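PDB 4HVM: TlmII from Streptoalloteichus hindustanus, which belongs to the condensation-domain family, takes part in tallysomycin biosynthesis and may bind phosphopantetheine, as its family does. Local coordinates for residues A[37-42]-A[149-154]; A[101-106]-A[388-393]; A[143-148]-A[291-296]. All blocks are in the same frame, centred on the assembly; numbering follows the deposited sequence.

Contacts 1 and 3 share helix 147-161: contact 1 lays its first turns against strand 36-44, and contact 3 fixes the turn before its start against 291-296. Contact 2 lies at the other side of strand 36-44, where the 388-393 turn meets helix 98-110. Contacts 2 and 3 are buried, whereas contact 1 is partly open and has a sulfate at one end. Their chemistry follows: arginines, a water and leucines in contact 1, a sulfur-aromatic and aliphatic patch in contact 2, and a buried carboxylate in contact 3. Direct links run from Tyr151 to Glu391 and from Ser149 to Gly294, while contacts 2 and 3, with centres about 21 Å apart, do not touch.

Contact 1 (A[37-42]-A[149-154]); sequences AARGLL and SRYMVL. With SO4 (sulfate ion), chain F.
Tyr151 OH on helix 149-154 accepts a hydrogen bond from a water 2.9 Å away, which accepts one from Gly40 N of strand 37-42; the same hydroxyl is bonded to Glu391. The water thus joins helix to strand in the helix-on-sheet layer of the N-terminal half of this condensation fold, the segment axes running 38° apart. Backbone bonds to strand 133-141 and to Phe389 hold the strand within its sheet. Leu154 faces the strand, CD1 reaching Gly40 CA at 3.6 Å and CB meeting Leu41 CD1 at 3.7 Å, while Leu41 CD2 comes obliquely to the Tyr151 ring. Nearer the open end, Arg39 bends at chi2 (-63°) and chi3, which lays its CD 3.6 Å from Tyr151 OH and turns its guanidinium toward a sulfate, probably carried over from the crystallisation solution. Arg150, extended from CG to NE, places NH1 over one face of the Arg39 guanidinium, 3.2 Å from Arg39 NH1, a donor-donor approach, the planes 61° apart, and Ala37 CB sits over one face of the Arg150 guanidinium. Both arginines gather beside the anion, but only weak bonds reach it from Arg39: NH2 lies 2.7 Å from sulfate O4 and 2.9 Å from O3.

Contact 2 (A[101-106]-A[388-393]); sequences RCVELL and LFREAD
Phe389 meets Cys102 first, in a sulfur-aromatic contact: SG lies 4.5 Å from the ring centroid and 50° off the ring normal, so the sulfur approaches obliquely. Its nearest ring atom is CE2, 3.6 Å from Cys102 SG, and Cys102 CB comes to 3.7 Å from Phe389 CZ. With CG opposite the backbone N (chi1 176°), the phenyl group extends from the end of strand 385-388 toward helix 98-110, where Val103 CG2 also nears CE2. A backbone bond to Gly40 ties Phe389 to strand 36-44, next to the outermost strand 385-388, and its side chain touches Leu42 there. Arg390 follows in a left-handed backbone conformation, and the chain turns here into helix 391-394, for which this residue occupies the N-cap position. Mainly its CB and CG do the packing: CG sits over one face of the Phe389 ring, offset toward the rim, and CB is 3.9 Å from Val103 CG2, the two side chains crossing at about a right angle. Ala392 is bonded through its backbone to Glu423, so this segment joins the five-stranded sheet, through Gly40, to the six-stranded one. Asp393 N bonds back to Arg390 O at 2.9 Å, and Asp393 offers its CB to Val103 CG1 at 4.2 Å. Between the two segments the contact is apolar, resting on sulfur, ring and aliphatic surfaces, and a bond from Arg107, farther along helix 98-110, to Asp393 O adds a polar tie beyond them.

Contact 3 (A[143-148]-A[291-296]); sequences MLLDAR and SVVGPL
Asp146 OD2 receives the backbone N-H of Leu296 at 3.0 Å, a fairly straight bond (161°) that comes from above the carboxylate plane, 46° out of it. Gly294 O lies 3.1 Å from the same Asp146 OD2, acceptor beside acceptor. Alongside, Leu144 O takes a CA-H...O contact from Gly294, with a CA to O distance of 3.2 Å, and also lies 3.3 Å from Pro295 CD. Pro295 CG packs on Met143 O. Leu145 and Val293 complete this shell, lying side by side with CD2 and CG1 3.6 Å apart. The Asp146 carboxylate stands between its own backbone N and carbonyl carbon (chi1 53°), and as N-cap residue of helix 147-161 it caps the backbone N of Ser149; OD1 also bonds Ser149 OG, which in turn bonds Gly294 N. Gly294 has backbone angles at which a side chain would press on the preceding carbonyl. Farther out, Arg284 makes a salt bridge with Asp146 OD2 and gives Gly294 O a weak bond, and Thr297 OG1 bonds Asp146 OD2 too; Met143 N is bonded to His141 ND1. The run from His141 to Ala147 corresponds in position to the HHxxxDG motif of condensation domains, but reads HQMLLDA, without the second histidine and the glycine; the aspartate-arginine pair is consistent with the structural role that this aspartate has in relatives. Leu296 N, Thr297 OG1, Ser149 OG and Arg284 thus gather on one buried carboxylate, which joins the motif loop to 291-296 by directed polar bonds as well as packing.

Contact 1 (A[37-42]-A[149-154])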
ATOM      1  N   ALA A  37       1.118   0.669  -9.149  1.00 17.12           N
ATOM      2  CA  ALA A  37       1.171  -0.636  -8.512  1.00 16.16           C
ATOM      3  C   ALA A  37       0.336  -1.606  -9.330  1.00 17.55           C
ATOM      4  O   ALA A  37      -0.589  -1.195 -10.032  1.00 17.53           O
ATOM      5  CB  ALA A  37       0.640  -0.554  -7.092  1.00  7.42           C
ATOM      6  N   ALA A  38       0.651  -2.893  -9.234  1.00 17.50           N
ATOM      7  CA  ALA A  38      -0.084  -3.901  -9.988  1.00 10.11           C
ATOM      8  C   ALA A  38      -0.575  -5.047  -9.109  1.00 14.19           C
ATOM      9  O   ALA A  38       0.184  -5.609  -8.323  1.00 23.50           O
ATOM     10  CB  ALA A  38       0.775  -4.438 -11.122  1.00  9.61           C
ATOM     11  N   ARG A  39      -1.854  -5.380  -9.245  1.00 11.27           N
ATOM     12  CA  ARG A  39      -2.432  -6.545  -8.587  1.00 12.16           C
ATOM     13  C   ARG A  39      -3.267  -7.297  -9.612  1.00 14.83           C
ATOM     14  O   ARG A  39      -3.595  -6.750 -10.665  1.00 16.38           O
ATOM     15  CB  ARG A  39      -3.302  -6.122  -7.402  1.00  8.08           C
ATOM     16  CG  ARG A  39      -2.554  -5.342  -6.327  1.00 22.36           C
ATOM     17  CD  ARG A  39      -1.467  -6.181  -5.685  1.00 16.05           C
ATOM     18  NE  ARG A  39      -0.283  -5.384  -5.373  1.00 17.62           N
ATOM     19  CZ  ARG A  39      -0.091  -4.751  -4.221  1.00 30.56           C
ATOM     20  NH1 ARG A  39      -1.010  -4.821  -3.267  1.00 45.17           N
ATOM     21  NH2 ARG A  39       1.016  -4.048  -4.023  1.00 28.86           N
ATOM     22  N   GLY A  40      -3.610  -8.547  -9.316  1.00 13.60           N
ATOM     23  CA  GLY A  40      -4.385  -9.345 -10.249  1.00 11.21           C
ATOM     24  C   GLY A  40      -5.155 -10.491  -9.624  1.00 17.16           C
ATOM     25  O   GLY A  40      -4.770 -11.016  -8.581  1.00 18.47           O
ATOM     26  N   LEU A  41      -6.254 -10.872 -10.267  1.00 19.50           N
ATOM     27  CA  LEU A  41      -7.035 -12.033  -9.858  1.00 13.19           C
ATOM     28  C   LEU A  41      -6.935 -13.117 -10.924  1.00 25.10           C
ATOM     29  O   LEU A  41      -7.101 -12.846 -12.113  1.00 37.98           O
ATOM     30  CB  LEU A  41      -8.503 -11.655  -9.637  1.00 13.58           C
ATOM     31  CG  LEU A  41      -8.821 -10.740  -8.453  1.00 22.44           C
ATOM     32  CD1 LEU A  41     -10.310 -10.461  -8.381  1.00 13.17           C
ATOM     33  CD2 LEU A  41      -8.324 -11.341  -7.143  1.00 11.63           C
ATOM     34  N   LEU A  42      -6.658 -14.343 -10.497  1.00 18.47           N
ATOM     35  CA  LEU A  42      -6.552 -15.463 -11.424  1.00 19.22           C
ATOM     36  C   LEU A  42      -7.872 -16.220 -11.526  1.00 22.28           C
ATOM     37  O   LEU A  42      -8.380 -16.734 -10.531  1.00 31.33           O
ATOM     38  CB  LEU A  42      -5.436 -16.412 -10.990  1.00 16.04           C
ATOM     39  CG  LEU A  42      -5.352 -17.754 -11.717  1.00 22.80           C
ATOM     40  CD1 LEU A  42      -5.150 -17.555 -13.209  1.00 18.44           C
ATOM     41  CD2 LEU A  42      -4.233 -18.595 -11.134  1.00 26.89           C
ATOM     42  N   SER A 149      -8.681  -0.590  -2.937  1.00 23.50           N
ATOM     43  CA  SER A 149      -9.479  -0.236  -4.111  1.00 16.91           C
ATOM     44  C   SER A 149      -9.118  -1.054  -5.348  1.00 17.57           C
ATOM     45  O   SER A 149      -9.965  -1.284  -6.213  1.00 19.88           O
ATOM     46  CB  SER A 149      -9.356   1.259  -4.417  1.00 17.46           C
ATOM     47  OG  SER A 149      -9.914   2.040  -3.368  1.00 23.02           O
ATOM     48  N   ARG A 150      -7.865  -1.492  -5.432  1.00 16.60           N
ATOM     49  CA  ARG A 150      -7.417  -2.291  -6.567  1.00 14.75           C
ATOM     50  C   ARG A 150      -8.186  -3.603  -6.647  1.00 21.54           C
ATOM     51  O   ARG A 150      -8.611  -4.018  -7.723  1.00 32.03           O
ATOM     52  CB  ARG A 150      -5.913  -2.564  -6.493  1.00 16.26           C
ATOM     53  CG  ARG A 150      -5.047  -1.318  -6.477  1.00 11.93           C
ATOM     54  CD  ARG A 150      -3.575  -1.676  -6.632  1.00  9.42           C
ATOM     55  NE  ARG A 150      -2.704  -0.704  -5.979  1.00 24.33           N
ATOM     56  CZ  ARG A 150      -2.108  -0.903  -4.808  1.00 21.21           C
ATOM     57  NH1 ARG A 150      -2.271  -2.049  -4.161  1.00 14.01           N
ATOM     58  NH2 ARG A 150      -1.338   0.044  -4.290  1.00 24.82           N
ATOM     59  N   TYR A 151      -8.372  -4.251  -5.504  1.00 18.80           N
ATOM     60  CA  TYR A 151      -9.110  -5.506  -5.462  1.00 17.23           C
ATOM     61  C   TYR A 151     -10.621  -5.286  -5.528  1.00 20.80           C
ATOM     62  O   TYR A 151     -11.366  -6.168  -5.955  1.00 22.19           O
ATOM     63  CB  TYR A 151      -8.732  -6.306  -4.219  1.00 12.50           C
ATOM     64  CG  TYR A 151      -7.380  -6.966  -4.321  1.00 23.23           C
ATOM     65  CD1 TYR A 151      -7.153  -7.966  -5.252  1.00 16.36           C
ATOM     66  CD2 TYR A 151      -6.335  -6.601  -3.484  1.00 11.46           C
ATOM     67  CE1 TYR A 151      -5.924  -8.580  -5.354  1.00 18.51           C
ATOM     68  CE2 TYR A 151      -5.098  -7.213  -3.577  1.00 23.17           C
ATOM     69  CZ  TYR A 151      -4.899  -8.203  -4.514  1.00 21.08           C
ATOM     70  OH  TYR A 151      -3.673  -8.816  -4.614  1.00 23.62           O
HETATM   71  N   MSE A 152     -11.068  -4.109  -5.099  1.00 23.66           N
HETATM   72  CA  MSE A 152     -12.472  -3.737  -5.236  1.00 14.35           C
HETATM   73  C   MSE A 152     -12.824  -3.672  -6.716  1.00 21.48           C
HETATM   74  O   MSE A 152     -13.828  -4.236  -7.158  1.00 27.44           O
HETATM   75  CB  MSE A 152     -12.752  -2.385  -4.573  1.00 14.46           C
HETATM   76  CG  MSE A 152     -12.576  -2.376  -3.064  1.00 27.41           C
HETATM   77 SE   MSE A 152     -13.190  -0.719  -2.238  0.76 34.50          SE
HETATM   78  CE  MSE A 152     -15.098  -0.985  -2.503  1.00 17.73           C
ATOM     79  N   VAL A 153     -11.973  -2.992  -7.479  1.00 16.68           N
ATOM     80  CA  VAL A 153     -12.173  -2.847  -8.915  1.00 16.45           C
ATOM     81  C   VAL A 153     -12.106  -4.197  -9.618  1.00 22.51           C
ATOM     82  O   VAL A 153     -12.960  -4.512 -10.446  1.00 28.84           O
ATOM     83  CB  VAL A 153     -11.134  -1.890  -9.541  1.00 13.15           C
ATOM     84  CG1 VAL A 153     -11.238  -1.899 -11.060  1.00 13.51           C
ATOM     85  CG2 VAL A 153     -11.324  -0.484  -9.008  1.00 16.13           C
ATOM     86  N   LEU A 154     -11.094  -4.992  -9.280  1.00 22.46           N
ATOM     87  CA  LEU A 154     -10.934  -6.321  -9.864  1.00 23.43           C
ATOM     88  C   LEU A 154     -12.121  -7.218  -9.532  1.00 22.64           C
ATOM     89  O   LEU A 154     -12.580  -7.991 -10.375  1.00 20.47           O
ATOM     90  CB  LEU A 154      -9.635  -6.974  -9.383  1.00 13.08           C
ATOM     91  CG  LEU A 154      -8.327  -6.395  -9.927  1.00 12.13           C
ATOM     92  CD1 LEU A 154      -7.127  -7.116  -9.335  1.00 15.60           C
ATOM     93  CD2 LEU A 154      -8.303  -6.471 -11.442  1.00 12.43           C
TER
HETATM   94  S   SO4 F 502       3.360  -1.809  -4.223  1.00 77.37           S
HETATM   95  O1  SO4 F 502       4.512  -2.601  -3.793  1.00 78.64           O
HETATM   96  O2  SO4 F 502       3.758  -0.424  -4.461  1.00 76.24           O
HETATM   97  O3  SO4 F 502       2.829  -2.376  -5.460  1.00 82.06           O
HETATM   98  O4  SO4 F 502       2.337  -1.837  -3.180  1.00 75.92           O
HETATM   99  O   HOH W   1      -2.396  -9.900  -7.013  1.00 26.31           O

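Contact 2 (A[101-106]-A[388-393])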
ATOM      1  N   ARG A 101       5.371 -15.163 -16.969  1.00 23.46           N
ATOM      2  CA  ARG A 101       5.345 -14.122 -17.988  1.00 27.20           C
ATOM      3  C   ARG A 101       4.311 -13.059 -17.650  1.00 25.35           C
ATOM      4  O   ARG A 101       4.518 -11.871 -17.905  1.00 21.02           O
ATOM      5  CB  ARG A 101       5.031 -14.721 -19.358  1.00 16.61           C
ATOM      6  CG  ARG A 101       5.903 -15.899 -19.748  1.00 17.75           C
ATOM      7  CD  ARG A 101       7.329 -15.480 -20.037  1.00 18.70           C
ATOM      8  NE  ARG A 101       8.158 -15.407 -18.837  1.00 27.36           N
ATOM      9  CZ  ARG A 101       8.819 -16.437 -18.315  1.00 29.09           C
ATOM     10  NH1 ARG A 101       9.555 -16.268 -17.224  1.00 22.78           N
ATOM     11  NH2 ARG A 101       8.743 -17.636 -18.879  1.00 31.59           N
ATOM     12  N   CYS A 102       3.194 -13.495 -17.074  1.00 24.32           N
ATOM     13  CA  CYS A 102       2.109 -12.588 -16.723  1.00 20.57           C
ATOM     14  C   CYS A 102       2.553 -11.603 -15.646  1.00 19.02           C
ATOM     15  O   CYS A 102       2.121 -10.450 -15.624  1.00 23.62           O
ATOM     16  CB  CYS A 102       0.885 -13.376 -16.257  1.00 13.97           C
ATOM     17  SG  CYS A 102      -0.581 -12.360 -15.987  1.00 29.22           S
ATOM     18  N   VAL A 103       3.425 -12.070 -14.758  1.00 17.44           N
ATOM     19  CA  VAL A 103       4.002 -11.213 -13.729  1.00 16.37           C
ATOM     20  C   VAL A 103       4.928 -10.195 -14.372  1.00 11.79           C
ATOM     21  O   VAL A 103       4.897  -9.011 -14.041  1.00 34.49           O
ATOM     22  CB  VAL A 103       4.780 -12.026 -12.677  1.00 11.96           C
ATOM     23  CG1 VAL A 103       5.535 -11.103 -11.728  1.00 17.53           C
ATOM     24  CG2 VAL A 103       3.840 -12.928 -11.903  1.00 12.11           C
ATOM     25  N   GLU A 104       5.753 -10.664 -15.301  1.00 12.51           N
ATOM     26  CA  GLU A 104       6.672  -9.792 -16.013  1.00 12.79           C
ATOM     27  C   GLU A 104       5.907  -8.807 -16.889  1.00 19.22           C
ATOM     28  O   GLU A 104       6.376  -7.702 -17.147  1.00 19.03           O
ATOM     29  CB  GLU A 104       7.642 -10.620 -16.862  1.00 13.79           C
ATOM     30  CG  GLU A 104       8.576 -11.517 -16.056  1.00 34.48           C
ATOM     31  CD  GLU A 104       9.134 -12.670 -16.876  1.00 38.82           C
ATOM     32  OE1 GLU A 104       8.706 -12.844 -18.037  1.00 45.25           O
ATOM     33  OE2 GLU A 104      10.001 -13.407 -16.358  1.00 36.65           O
ATOM     34  N   LEU A 105       4.723  -9.206 -17.341  1.00 12.86           N
ATOM     35  CA  LEU A 105       3.898  -8.339 -18.175  1.00 17.27           C
ATOM     36  C   LEU A 105       3.359  -7.156 -17.374  1.00 22.63           C
ATOM     37  O   LEU A 105       3.486  -6.003 -17.785  1.00 25.72           O
ATOM     38  CB  LEU A 105       2.741  -9.136 -18.784  1.00 18.24           C
ATOM     39  CG  LEU A 105       1.794  -8.436 -19.763  1.00 16.23           C
ATOM     40  CD1 LEU A 105       1.345  -9.411 -20.838  1.00 17.71           C
ATOM     41  CD2 LEU A 105       0.586  -7.872 -19.037  1.00 14.37           C
ATOM     42  N   LEU A 106       2.742  -7.455 -16.237  1.00 21.75           N
ATOM     43  CA  LEU A 106       2.151  -6.426 -15.390  1.00 10.98           C
ATOM     44  C   LEU A 106       3.210  -5.486 -14.823  1.00 21.71           C
ATOM     45  O   LEU A 106       2.997  -4.276 -14.737  1.00 30.76           O
ATOM     46  CB  LEU A 106       1.343  -7.068 -14.263  1.00 10.58           C
ATOM     47  CG  LEU A 106       0.128  -7.871 -14.724  1.00 11.01           C
ATOM     48  CD1 LEU A 106      -0.554  -8.534 -13.549  1.00 10.83           C
ATOM     49  CD2 LEU A 106      -0.842  -6.964 -15.460  1.00 11.23           C
ATOM     50  N   LEU A 388      -6.273 -14.886  -5.692  1.00 24.01           N
ATOM     51  CA  LEU A 388      -5.278 -13.839  -5.880  1.00 33.26           C
ATOM     52  C   LEU A 388      -4.149 -14.371  -6.753  1.00 35.81           C
ATOM     53  O   LEU A 388      -3.796 -15.547  -6.672  1.00 42.67           O
ATOM     54  CB  LEU A 388      -4.732 -13.364  -4.532  1.00 22.07           C
ATOM     55  CG  LEU A 388      -5.447 -12.197  -3.842  1.00 22.25           C
ATOM     56  CD1 LEU A 388      -6.917 -12.497  -3.596  1.00 22.53           C
ATOM     57  CD2 LEU A 388      -4.744 -11.847  -2.539  1.00 20.97           C
ATOM     58  N   PHE A 389      -3.589 -13.506  -7.591  1.00 31.19           N
ATOM     59  CA  PHE A 389      -2.550 -13.927  -8.522  1.00 26.11           C
ATOM     60  C   PHE A 389      -1.171 -13.387  -8.158  1.00 26.28           C
ATOM     61  O   PHE A 389      -0.891 -12.204  -8.351  1.00 33.75           O
ATOM     62  CB  PHE A 389      -2.908 -13.535  -9.959  1.00 22.57           C
ATOM     63  CG  PHE A 389      -1.829 -13.853 -10.952  1.00 41.13           C
ATOM     64  CD1 PHE A 389      -1.502 -15.169 -11.238  1.00 23.56           C
ATOM     65  CD2 PHE A 389      -1.133 -12.842 -11.590  1.00 22.04           C
ATOM     66  CE1 PHE A 389      -0.502 -15.470 -12.143  1.00 23.78           C
ATOM     67  CE2 PHE A 389      -0.134 -13.138 -12.498  1.00 34.17           C
ATOM     68  CZ  PHE A 389       0.182 -14.452 -12.775  1.00 23.11           C
ATOM     69  N   ARG A 390      -0.324 -14.271  -7.632  1.00 25.84           N
ATOM     70  CA  ARG A 390       1.081 -13.967  -7.353  1.00 22.47           C
ATOM     71  C   ARG A 390       1.275 -12.631  -6.644  1.00 21.69           C
ATOM     72  O   ARG A 390       2.162 -11.858  -7.002  1.00 25.98           O
ATOM     73  CB  ARG A 390       1.901 -13.989  -8.649  1.00 27.17           C
ATOM     74  CG  ARG A 390       1.947 -15.339  -9.355  1.00 29.74           C
ATOM     75  CD  ARG A 390       2.951 -16.286  -8.710  1.00 36.36           C
ATOM     76  NE  ARG A 390       3.036 -17.554  -9.428  1.00 49.58           N
ATOM     77  CZ  ARG A 390       3.852 -17.782 -10.454  1.00 52.24           C
ATOM     78  NH1 ARG A 390       4.660 -16.824 -10.889  1.00 58.20           N
ATOM     79  NH2 ARG A 390       3.859 -18.968 -11.048  1.00 44.74           N
ATOM     80  N   GLU A 391       0.438 -12.359  -5.648  1.00 21.71           N
ATOM     81  CA  GLU A 391       0.489 -11.088  -4.932  1.00 26.37           C
ATOM     82  C   GLU A 391       1.875 -10.804  -4.357  1.00 32.49           C
ATOM     83  O   GLU A 391       2.330  -9.662  -4.350  1.00 44.40           O
ATOM     84  CB  GLU A 391      -0.564 -11.052  -3.823  1.00 19.18           C
ATOM     85  CG  GLU A 391      -0.698  -9.698  -3.141  1.00 19.84           C
ATOM     86  CD  GLU A 391      -1.775  -9.686  -2.074  1.00 28.62           C
ATOM     87  OE1 GLU A 391      -1.729 -10.541  -1.163  1.00 33.40           O
ATOM     88  OE2 GLU A 391      -2.674  -8.822  -2.151  1.00 30.76           O
ATOM     89  N   ALA A 392       2.546 -11.855  -3.895  1.00 28.79           N
ATOM     90  CA  ALA A 392       3.885 -11.736  -3.326  1.00 26.12           C
ATOM     91  C   ALA A 392       4.912 -11.234  -4.337  1.00 32.92           C
ATOM     92  O   ALA A 392       5.871 -10.554  -3.973  1.00 41.07           O
ATOM     93  CB  ALA A 392       4.327 -13.064  -2.750  1.00 29.21           C
ATOM     94  N   ASP A 393       4.707 -11.576  -5.604  1.00 33.61           N
ATOM     95  CA  ASP A 393       5.646 -11.204  -6.658  1.00 33.68           C
ATOM     96  C   ASP A 393       5.287  -9.863  -7.301  1.00 33.48           C
ATOM     97  O   ASP A 393       6.142  -9.197  -7.884  1.00 39.73           O
ATOM     98  CB  ASP A 393       5.730 -12.301  -7.725  1.00 33.58           C
ATOM     99  CG  ASP A 393       6.369 -13.575  -7.202  1.00 43.46           C
ATOM    100  OD1 ASP A 393       7.204 -13.489  -6.272  1.00 46.26           O
ATOM    101  OD2 ASP A 393       6.041 -14.661  -7.728  1.00 45.18           O
TER

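Contact 3 (A[143-148]-A[291-296])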
HETATM    1  N   MSE A 143      -2.877   7.625  -6.770  1.00 16.24           N
HETATM    2  CA  MSE A 143      -3.733   8.767  -6.461  1.00 18.79           C
HETATM    3  C   MSE A 143      -5.167   8.528  -6.924  1.00 21.74           C
HETATM    4  O   MSE A 143      -6.033   9.392  -6.774  1.00 20.60           O
HETATM    5  CB  MSE A 143      -3.181  10.043  -7.095  1.00 18.68           C
HETATM    6  CG  MSE A 143      -1.946  10.591  -6.405  1.00 15.79           C
HETATM    7 SE   MSE A 143      -1.273  12.209  -7.247  0.75 41.13          SE
HETATM    8  CE  MSE A 143      -2.931  13.225  -7.299  1.00 53.41           C
ATOM      9  N   LEU A 144      -5.405   7.354  -7.497  1.00 12.76           N
ATOM     10  CA  LEU A 144      -6.742   6.955  -7.910  1.00 20.15           C
ATOM     11  C   LEU A 144      -7.205   5.749  -7.110  1.00 19.32           C
ATOM     12  O   LEU A 144      -8.325   5.720  -6.611  1.00 29.16           O
ATOM     13  CB  LEU A 144      -6.775   6.626  -9.405  1.00 12.94           C
ATOM     14  CG  LEU A 144      -6.603   7.793 -10.379  1.00 13.75           C
ATOM     15  CD1 LEU A 144      -6.940   7.356 -11.792  1.00 13.97           C
ATOM     16  CD2 LEU A 144      -7.463   8.973  -9.962  1.00 14.71           C
ATOM     17  N   LEU A 145      -6.331   4.755  -6.988  1.00 17.80           N
ATOM     18  CA  LEU A 145      -6.658   3.529  -6.271  1.00 18.04           C
ATOM     19  C   LEU A 145      -5.599   3.190  -5.227  1.00 19.11           C
ATOM     20  O   LEU A 145      -4.414   3.104  -5.547  1.00 21.52           O
ATOM     21  CB  LEU A 145      -6.790   2.366  -7.256  1.00 18.69           C
ATOM     22  CG  LEU A 145      -7.743   2.565  -8.435  1.00 18.36           C
ATOM     23  CD1 LEU A 145      -7.759   1.331  -9.323  1.00 16.47           C
ATOM     24  CD2 LEU A 145      -9.141   2.891  -7.945  1.00 15.47           C
ATOM     25  N   ASP A 146      -6.027   3.002  -3.982  1.00 12.74           N
ATOM     26  CA  ASP A 146      -5.132   2.511  -2.943  1.00 18.23           C
ATOM     27  C   ASP A 146      -5.121   0.982  -2.943  1.00 25.65           C
ATOM     28  O   ASP A 146      -5.692   0.356  -3.839  1.00 19.08           O
ATOM     29  CB  ASP A 146      -5.511   3.070  -1.565  1.00 25.68           C
ATOM     30  CG  ASP A 146      -6.973   2.841  -1.210  1.00 30.57           C
ATOM     31  OD1 ASP A 146      -7.644   2.017  -1.867  1.00 26.63           O
ATOM     32  OD2 ASP A 146      -7.449   3.491  -0.254  1.00 34.77           O
ATOM     33  N   ALA A 147      -4.479   0.390  -1.942  1.00 27.29           N
ATOM     34  CA  ALA A 147      -4.332  -1.063  -1.864  1.00 21.28           C
ATOM     35  C   ALA A 147      -5.659  -1.816  -1.939  1.00 20.26           C
ATOM     36  O   ALA A 147      -5.789  -2.791  -2.682  1.00 23.60           O
ATOM     37  CB  ALA A 147      -3.574  -1.446  -0.595  1.00 26.60           C
ATOM     38  N   ARG A 148      -6.639  -1.353  -1.169  1.00 22.25           N
ATOM     39  CA  ARG A 148      -7.941  -2.004  -1.103  1.00 21.11           C
ATOM     40  C   ARG A 148      -8.754  -1.794  -2.377  1.00 26.52           C
ATOM     41  O   ARG A 148      -9.433  -2.710  -2.843  1.00 32.50           O
ATOM     42  CB  ARG A 148      -8.724  -1.505   0.114  1.00 18.24           C
ATOM     43  CG  ARG A 148     -10.093  -2.149   0.291  1.00 24.79           C
ATOM     44  CD  ARG A 148     -10.752  -1.691   1.582  1.00 32.78           C
ATOM     45  NE  ARG A 148     -12.065  -2.299   1.783  1.00 46.50           N
ATOM     46  CZ  ARG A 148     -12.814  -2.117   2.866  1.00 59.55           C
ATOM     47  NH1 ARG A 148     -12.379  -1.345   3.854  1.00 55.97           N
ATOM     48  NH2 ARG A 148     -13.996  -2.710   2.965  1.00 67.58           N
ATOM     49  N   SER A 291     -17.998   1.869   1.480  1.00 31.76           N
ATOM     50  CA  SER A 291     -17.235   1.081   0.522  1.00 32.86           C
ATOM     51  C   SER A 291     -16.854   1.951  -0.675  1.00 30.42           C
ATOM     52  O   SER A 291     -17.406   1.811  -1.767  1.00 27.41           O
ATOM     53  CB  SER A 291     -18.030  -0.146   0.077  1.00 20.86           C
ATOM     54  OG  SER A 291     -19.337   0.218  -0.324  1.00 64.46           O
ATOM     55  N   VAL A 292     -15.906   2.856  -0.456  1.00 28.29           N
ATOM     56  CA  VAL A 292     -15.529   3.828  -1.473  1.00 25.15           C
ATOM     57  C   VAL A 292     -14.314   3.374  -2.269  1.00 27.48           C
ATOM     58  O   VAL A 292     -13.290   3.005  -1.697  1.00 31.44           O
ATOM     59  CB  VAL A 292     -15.209   5.199  -0.837  1.00 22.48           C
ATOM     60  CG1 VAL A 292     -14.731   6.187  -1.893  1.00 25.20           C
ATOM     61  CG2 VAL A 292     -16.424   5.740  -0.107  1.00 22.88           C
ATOM     62  N   VAL A 293     -14.435   3.396  -3.592  1.00 29.11           N
ATOM     63  CA  VAL A 293     -13.291   3.153  -4.462  1.00 27.49           C
ATOM     64  C   VAL A 293     -12.539   4.462  -4.646  1.00 22.22           C
ATOM     65  O   VAL A 293     -13.078   5.419  -5.200  1.00 28.68           O
ATOM     66  CB  VAL A 293     -13.723   2.613  -5.846  1.00 31.61           C
ATOM     67  CG1 VAL A 293     -12.552   2.609  -6.819  1.00 19.82           C
ATOM     68  CG2 VAL A 293     -14.304   1.220  -5.717  1.00 20.61           C
ATOM     69  N   GLY A 294     -11.298   4.501  -4.168  1.00 19.05           N
ATOM     70  CA  GLY A 294     -10.476   5.692  -4.268  1.00 16.63           C
ATOM     71  C   GLY A 294      -9.349   5.750  -3.255  1.00 15.21           C
ATOM     72  O   GLY A 294      -9.166   4.824  -2.462  1.00 33.25           O
ATOM     73  N   PRO A 295      -8.580   6.848  -3.276  1.00 15.07           N
ATOM     74  CA  PRO A 295      -7.467   7.048  -2.344  1.00 13.95           C
ATOM     75  C   PRO A 295      -7.937   7.440  -0.946  1.00 22.39           C
ATOM     76  O   PRO A 295      -8.239   8.608  -0.699  1.00 26.59           O
ATOM     77  CB  PRO A 295      -6.685   8.199  -2.979  1.00 14.42           C
ATOM     78  CG  PRO A 295      -7.709   8.968  -3.742  1.00 21.44           C
ATOM     79  CD  PRO A 295      -8.707   7.959  -4.238  1.00 20.14           C
ATOM     80  N   LEU A 296      -7.981   6.467  -0.041  1.00 19.62           N
ATOM     81  CA  LEU A 296      -8.386   6.713   1.337  1.00 18.88           C
ATOM     82  C   LEU A 296      -7.437   6.032   2.328  1.00 19.71           C
ATOM     83  O   LEU A 296      -7.804   5.756   3.470  1.00 26.36           O
ATOM     84  CB  LEU A 296      -9.828   6.250   1.559  1.00 12.86           C
ATOM     85  CG  LEU A 296     -10.901   7.110   0.884  1.00 17.10           C
ATOM     86  CD1 LEU A 296     -12.279   6.538   1.142  1.00 22.40           C
ATOM     87  CD2 LEU A 296     -10.823   8.553   1.363  1.00 14.32           C
TER